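PDB 2ZXR: single-stranded-DNA-specific exonuclease RecJ from Thermus thermophilus, which degrades single-stranded DNA, but not RNA, from the 5' end towards the 3' end, using divalent metal ions, magnesium most effectively. Local coordinates for residues 94-97 and 102-105; 288-291 and 295-298. All coordinates share one frame; numbering follows the deposited sequence.

Interaction 1. Residues 94-97 and 102-105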
ATOM      1  N   ARG A  94     -29.616  10.995  -5.686  1.00 20.41           N
ATOM      2  CA  ARG A  94     -30.186  11.458  -4.417  1.00 20.16           C
ATOM      3  C   ARG A  94     -29.982  12.975  -4.283  1.00 20.80           C
ATOM      4  O   ARG A  94     -30.912  13.704  -3.980  1.00 21.28           O
ATOM      5  CB  ARG A  94     -29.525  10.771  -3.207  1.00 19.20           C
ATOM      6  CG  ARG A  94     -29.961   9.323  -2.894  1.00 19.35           C
ATOM      7  CD  ARG A  94     -29.280   8.930  -1.578  1.00 20.40           C
ATOM      8  NE  ARG A  94     -29.558   7.612  -1.029  1.00 18.34           N
ATOM      9  CZ  ARG A  94     -30.633   7.284  -0.325  1.00 19.66           C
ATOM     10  NH1 ARG A  94     -31.579   8.198  -0.098  1.00 19.76           N
ATOM     11  NH2 ARG A  94     -30.719   6.067   0.234  1.00 17.00           N
ATOM     12  N   GLY A  95     -28.758  13.443  -4.494  1.00 21.27           N
ATOM     13  CA  GLY A  95     -28.474  14.861  -4.349  1.00 22.45           C
ATOM     14  C   GLY A  95     -29.316  15.808  -5.196  1.00 23.62           C
ATOM     15  O   GLY A  95     -29.829  16.817  -4.696  1.00 23.07           O
ATOM     16  N   LEU A  96     -29.440  15.509  -6.485  1.00 23.07           N
ATOM     17  CA  LEU A  96     -30.218  16.356  -7.370  1.00 22.60           C
ATOM     18  C   LEU A  96     -31.715  16.213  -7.047  1.00 23.55           C
ATOM     19  O   LEU A  96     -32.449  17.198  -7.069  1.00 24.04           O
ATOM     20  CB  LEU A  96     -29.932  15.993  -8.829  1.00 22.28           C
ATOM     21  CG  LEU A  96     -28.514  16.296  -9.348  1.00 22.02           C
ATOM     22  CD1 LEU A  96     -28.328  15.754 -10.733  1.00 19.98           C
ATOM     23  CD2 LEU A  96     -28.297  17.801  -9.373  1.00 22.78           C
ATOM     24  N   ALA A  97     -32.166  15.002  -6.735  1.00 23.08           N
ATOM     25  CA  ALA A  97     -33.562  14.801  -6.404  1.00 22.90           C
ATOM     26  C   ALA A  97     -33.910  15.527  -5.092  1.00 24.24           C
ATOM     27  O   ALA A  97     -35.058  15.964  -4.892  1.00 23.99           O
ATOM     28  CB  ALA A  97     -33.877  13.313  -6.287  1.00 22.36           C
ATOM     29  N   ASP A 102     -35.744  16.691 -11.671  1.00 33.19           N
ATOM     30  CA  ASP A 102     -36.452  15.569 -12.279  1.00 34.07           C
ATOM     31  C   ASP A 102     -35.290  14.733 -12.832  1.00 33.08           C
ATOM     32  O   ASP A 102     -34.896  14.838 -13.992  1.00 32.58           O
ATOM     33  CB  ASP A 102     -37.382  16.043 -13.402  1.00 36.11           C
ATOM     34  CG  ASP A 102     -38.000  14.887 -14.177  1.00 38.53           C
ATOM     35  OD1 ASP A 102     -37.951  13.730 -13.696  1.00 39.45           O
ATOM     36  OD2 ASP A 102     -38.549  15.138 -15.275  1.00 40.27           O
ATOM     37  N   VAL A 103     -34.732  13.915 -11.955  1.00 32.59           N
ATOM     38  CA  VAL A 103     -33.576  13.102 -12.279  1.00 32.36           C
ATOM     39  C   VAL A 103     -33.884  11.624 -12.072  1.00 32.84           C
ATOM     40  O   VAL A 103     -34.710  11.259 -11.249  1.00 32.49           O
ATOM     41  CB  VAL A 103     -32.377  13.539 -11.379  1.00 31.86           C
ATOM     42  CG1 VAL A 103     -32.783  13.495  -9.907  1.00 31.05           C
ATOM     43  CG2 VAL A 103     -31.172  12.655 -11.631  1.00 31.13           C
ATOM     44  N   HIS A 104     -33.231  10.766 -12.835  1.00 33.75           N
ATOM     45  CA  HIS A 104     -33.468   9.338 -12.684  1.00 35.39           C
ATOM     46  C   HIS A 104     -32.225   8.633 -13.171  1.00 35.60           C
ATOM     47  O   HIS A 104     -31.517   9.119 -14.052  1.00 35.23           O
ATOM     48  CB  HIS A 104     -34.673   8.922 -13.517  1.00 38.07           C
ATOM     49  CG  HIS A 104     -34.544   9.298 -14.959  1.00 41.86           C
ATOM     50  ND1 HIS A 104     -34.037   8.438 -15.912  1.00 43.62           N
ATOM     51  CD2 HIS A 104     -34.757  10.475 -15.593  1.00 43.14           C
ATOM     52  CE1 HIS A 104     -33.937   9.070 -17.068  1.00 43.90           C
ATOM     53  NE2 HIS A 104     -34.365  10.309 -16.901  1.00 43.85           N
ATOM     54  N   PRO A 105     -31.924   7.476 -12.592  1.00 36.51           N
ATOM     55  CA  PRO A 105     -30.722   6.783 -13.057  1.00 38.79           C
ATOM     56  C   PRO A 105     -31.034   6.008 -14.330  1.00 41.24           C
ATOM     57  O   PRO A 105     -32.185   5.665 -14.590  1.00 40.68           O
ATOM     58  CB  PRO A 105     -30.391   5.863 -11.892  1.00 37.80           C
ATOM     59  CG  PRO A 105     -31.758   5.463 -11.426  1.00 37.21           C
ATOM     60  CD  PRO A 105     -32.576   6.748 -11.489  1.00 36.13           C
TER
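Val103 on strand 102-105 meets Leu96 and Ala97 on helix 83-98 through a single methyl group. That methyl, CG1, is turned to lie between the backbone N and the carbonyl carbon of its own residue (chi1 54°), which projects it at the last turn of the helix. Val103 CG1 rests against the helix backbone at Ala97 N, 3.6 Å away. On the same residue, Ala97 CB comes alongside at 3.8 Å from Val103 CG1. Leu96 adds the first carbon of its side chain, its CB lying 3.9 Å from Val103 CG1, and the Leu96 side chain also touches Ala101 in the loop that leads to the strand. No hydrogen bond joins the two segments: one methyl simply seats on the helix beside two CB atoms, and Ala97 marks the exposed margin of this packing. The strand is hydrogen-bonded into the sheet instead: His104 pairs through its backbone with Ile75 and Val77, and the Val103 side chain also touches Val77. The arrangement is the packing of helix on returning strand in a beta-alpha-beta unit (strand 74-78, helix 83-98, edge strand 102-105), in the parallel sheet of the DHH-family domain.

Interaction 2. Residues 288-291 and 295-298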
ATOM      1  N   LEU A 288     -28.529   1.483  -2.586  1.00 19.57           N
ATOM      2  CA  LEU A 288     -27.973   2.799  -2.247  1.00 20.60           C
ATOM      3  C   LEU A 288     -28.982   3.957  -2.322  1.00 20.41           C
ATOM      4  O   LEU A 288     -28.742   5.035  -1.745  1.00 19.66           O
ATOM      5  CB  LEU A 288     -26.773   3.117  -3.171  1.00 18.39           C
ATOM      6  CG  LEU A 288     -25.640   2.082  -3.138  1.00 19.13           C
ATOM      7  CD1 LEU A 288     -24.516   2.491  -4.055  1.00 17.46           C
ATOM      8  CD2 LEU A 288     -25.138   1.942  -1.723  1.00 18.77           C
ATOM      9  N   LEU A 289     -30.088   3.730  -3.028  1.00 19.63           N
ATOM     10  CA  LEU A 289     -31.123   4.750  -3.207  1.00 20.16           C
ATOM     11  C   LEU A 289     -32.346   4.649  -2.280  1.00 21.58           C
ATOM     12  O   LEU A 289     -33.029   5.656  -2.046  1.00 19.32           O
ATOM     13  CB  LEU A 289     -31.623   4.727  -4.651  1.00 19.82           C
ATOM     14  CG  LEU A 289     -30.633   5.079  -5.763  1.00 21.37           C
ATOM     15  CD1 LEU A 289     -31.302   4.914  -7.163  1.00 19.53           C
ATOM     16  CD2 LEU A 289     -30.151   6.507  -5.550  1.00 20.20           C
ATOM     17  N   THR A 290     -32.619   3.456  -1.738  1.00 21.79           N
ATOM     18  CA  THR A 290     -33.800   3.309  -0.911  1.00 22.63           C
ATOM     19  C   THR A 290     -33.677   3.843   0.518  1.00 23.52           C
ATOM     20  O   THR A 290     -32.603   3.876   1.087  1.00 23.06           O
ATOM     21  CB  THR A 290     -34.283   1.826  -0.873  1.00 23.20           C
ATOM     22  OG1 THR A 290     -35.549   1.758  -0.194  1.00 23.72           O
ATOM     23  CG2 THR A 290     -33.268   0.928  -0.121  1.00 23.69           C
ATOM     24  N   ASP A 291     -34.804   4.264   1.088  1.00 23.89           N
ATOM     25  CA  ASP A 291     -34.852   4.779   2.457  1.00 23.50           C
ATOM     26  C   ASP A 291     -35.710   3.805   3.267  1.00 23.27           C
ATOM     27  O   ASP A 291     -35.963   4.011   4.452  1.00 23.35           O
ATOM     28  CB  ASP A 291     -35.499   6.169   2.485  1.00 24.70           C
ATOM     29  CG  ASP A 291     -34.635   7.242   1.820  1.00 25.86           C
ATOM     30  OD1 ASP A 291     -35.220   8.206   1.299  1.00 27.54           O
ATOM     31  OD2 ASP A 291     -33.381   7.148   1.830  1.00 25.39           O
ATOM     32  N   GLU A 295     -36.686  -3.036   2.709  1.00 24.59           N
ATOM     33  CA  GLU A 295     -36.294  -3.300   1.342  1.00 24.90           C
ATOM     34  C   GLU A 295     -34.756  -3.356   1.293  1.00 24.69           C
ATOM     35  O   GLU A 295     -34.171  -4.223   0.652  1.00 24.25           O
ATOM     36  CB  GLU A 295     -36.824  -2.200   0.422  1.00 25.26           C
ATOM     37  CG  GLU A 295     -36.308  -2.307  -1.010  1.00 26.80           C
ATOM     38  CD  GLU A 295     -36.692  -1.118  -1.894  1.00 27.45           C
ATOM     39  OE1 GLU A 295     -37.017  -0.031  -1.358  1.00 28.80           O
ATOM     40  OE2 GLU A 295     -36.650  -1.264  -3.134  1.00 27.72           O
ATOM     41  N   ALA A 296     -34.103  -2.429   1.982  1.00 24.89           N
ATOM     42  CA  ALA A 296     -32.646  -2.418   1.997  1.00 24.56           C
ATOM     43  C   ALA A 296     -32.151  -3.752   2.600  1.00 24.98           C
ATOM     44  O   ALA A 296     -31.269  -4.408   2.028  1.00 24.11           O
ATOM     45  CB  ALA A 296     -32.140  -1.235   2.815  1.00 23.81           C
ATOM     46  N   GLN A 297     -32.728  -4.156   3.737  1.00 24.88           N
ATOM     47  CA  GLN A 297     -32.336  -5.414   4.391  1.00 25.99           C
ATOM     48  C   GLN A 297     -32.390  -6.573   3.390  1.00 25.96           C
ATOM     49  O   GLN A 297     -31.435  -7.345   3.253  1.00 24.66           O
ATOM     50  CB  GLN A 297     -33.247  -5.695   5.589  1.00 28.15           C
ATOM     51  CG  GLN A 297     -32.952  -6.999   6.389  1.00 31.76           C
ATOM     52  CD  GLN A 297     -33.971  -7.213   7.537  1.00 33.33           C
ATOM     53  OE1 GLN A 297     -35.178  -7.371   7.300  1.00 35.85           O
ATOM     54  NE2 GLN A 297     -33.492  -7.194   8.771  1.00 34.38           N
ATOM     55  N   ALA A 298     -33.501  -6.680   2.673  1.00 25.45           N
ATOM     56  CA  ALA A 298     -33.652  -7.728   1.671  1.00 25.80           C
ATOM     57  C   ALA A 298     -32.550  -7.627   0.598  1.00 25.80           C
ATOM     58  O   ALA A 298     -31.983  -8.647   0.195  1.00 26.71           O
ATOM     59  CB  ALA A 298     -35.034  -7.626   1.004  1.00 24.75           C
TER
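Thr290, the first residue to leave helical geometry after helix 281-289 (psi 152°), has its CA 6.5 Å from the CA of Ala296 in the first turn of helix 293-321, across the short link between the two helices. The two branches of its side chain divide the contact into a polar half and an apolar half. With OG1 opposite the backbone N (chi1 -172°), the hydroxyl faces Glu295 while the methyl faces Ala296. Thr290 OG1 donates a short hydrogen bond of 2.6 Å to Glu295 OE1. The hydroxyl approaches from above the carboxylate, 48° out of its plane. The extended chain of Glu295 brings that carboxylate back to the threonine, and Glu295 OE1 also lies 3.3 Å from Thr290 CB. Beside this bond, Thr290 CG2 packs against Ala296 CB at 3.8 Å and against Ala296 CA at 4.0 Å. Further bonds hold the polar pair in place. Thr290 OG1 also accepts a hydrogen bond from Asp292 N, so the hydroxyl both donates and accepts within the turn. Glu295 OE2 forms a salt bridge with Arg286 NE, tying the start of the second helix back to the body of the first; this positive partner would be expected to favour the ionised carboxylate. At the start of helix 293-321, Asp292 OD1 takes the hydrogen bond of Glu295 N. The contact thus joins the end of helix 281-289 to the start of helix 293-321, consecutive helices linked by a short turn. On one flank Ala296 packs on Val246 and Leu250 of helix 246-254, and on another Leu288 and Leu289 lean on helix 83-98 of the DHH-family domain, whose strand 74-78 lies in the parallel sheet.

Overall arrangement
Interaction 1 is partly buried, has no hydrogen bond, and rests on van der Waals packing of one methyl, joining a helix to the edge strand that follows it; interaction 2 is buried and mixes one short hydrogen bond with methyl packing where two helices meet at a turn. Each spans a short chain connection, and both lie away from the metal site. Their centres are about 16 Å apart, and Arg94 bridges them from helix 83-98. Its NE probably hydrogen-bonds to Leu288 O (2.8 Å), and its NH1 forms a salt bridge with Asp291 OD2 (2.8 Å). Residues 94-97 therefore serve both places: Leu96 and Ala97 meet the strand, while Arg94 reaches the end of helix 281-289.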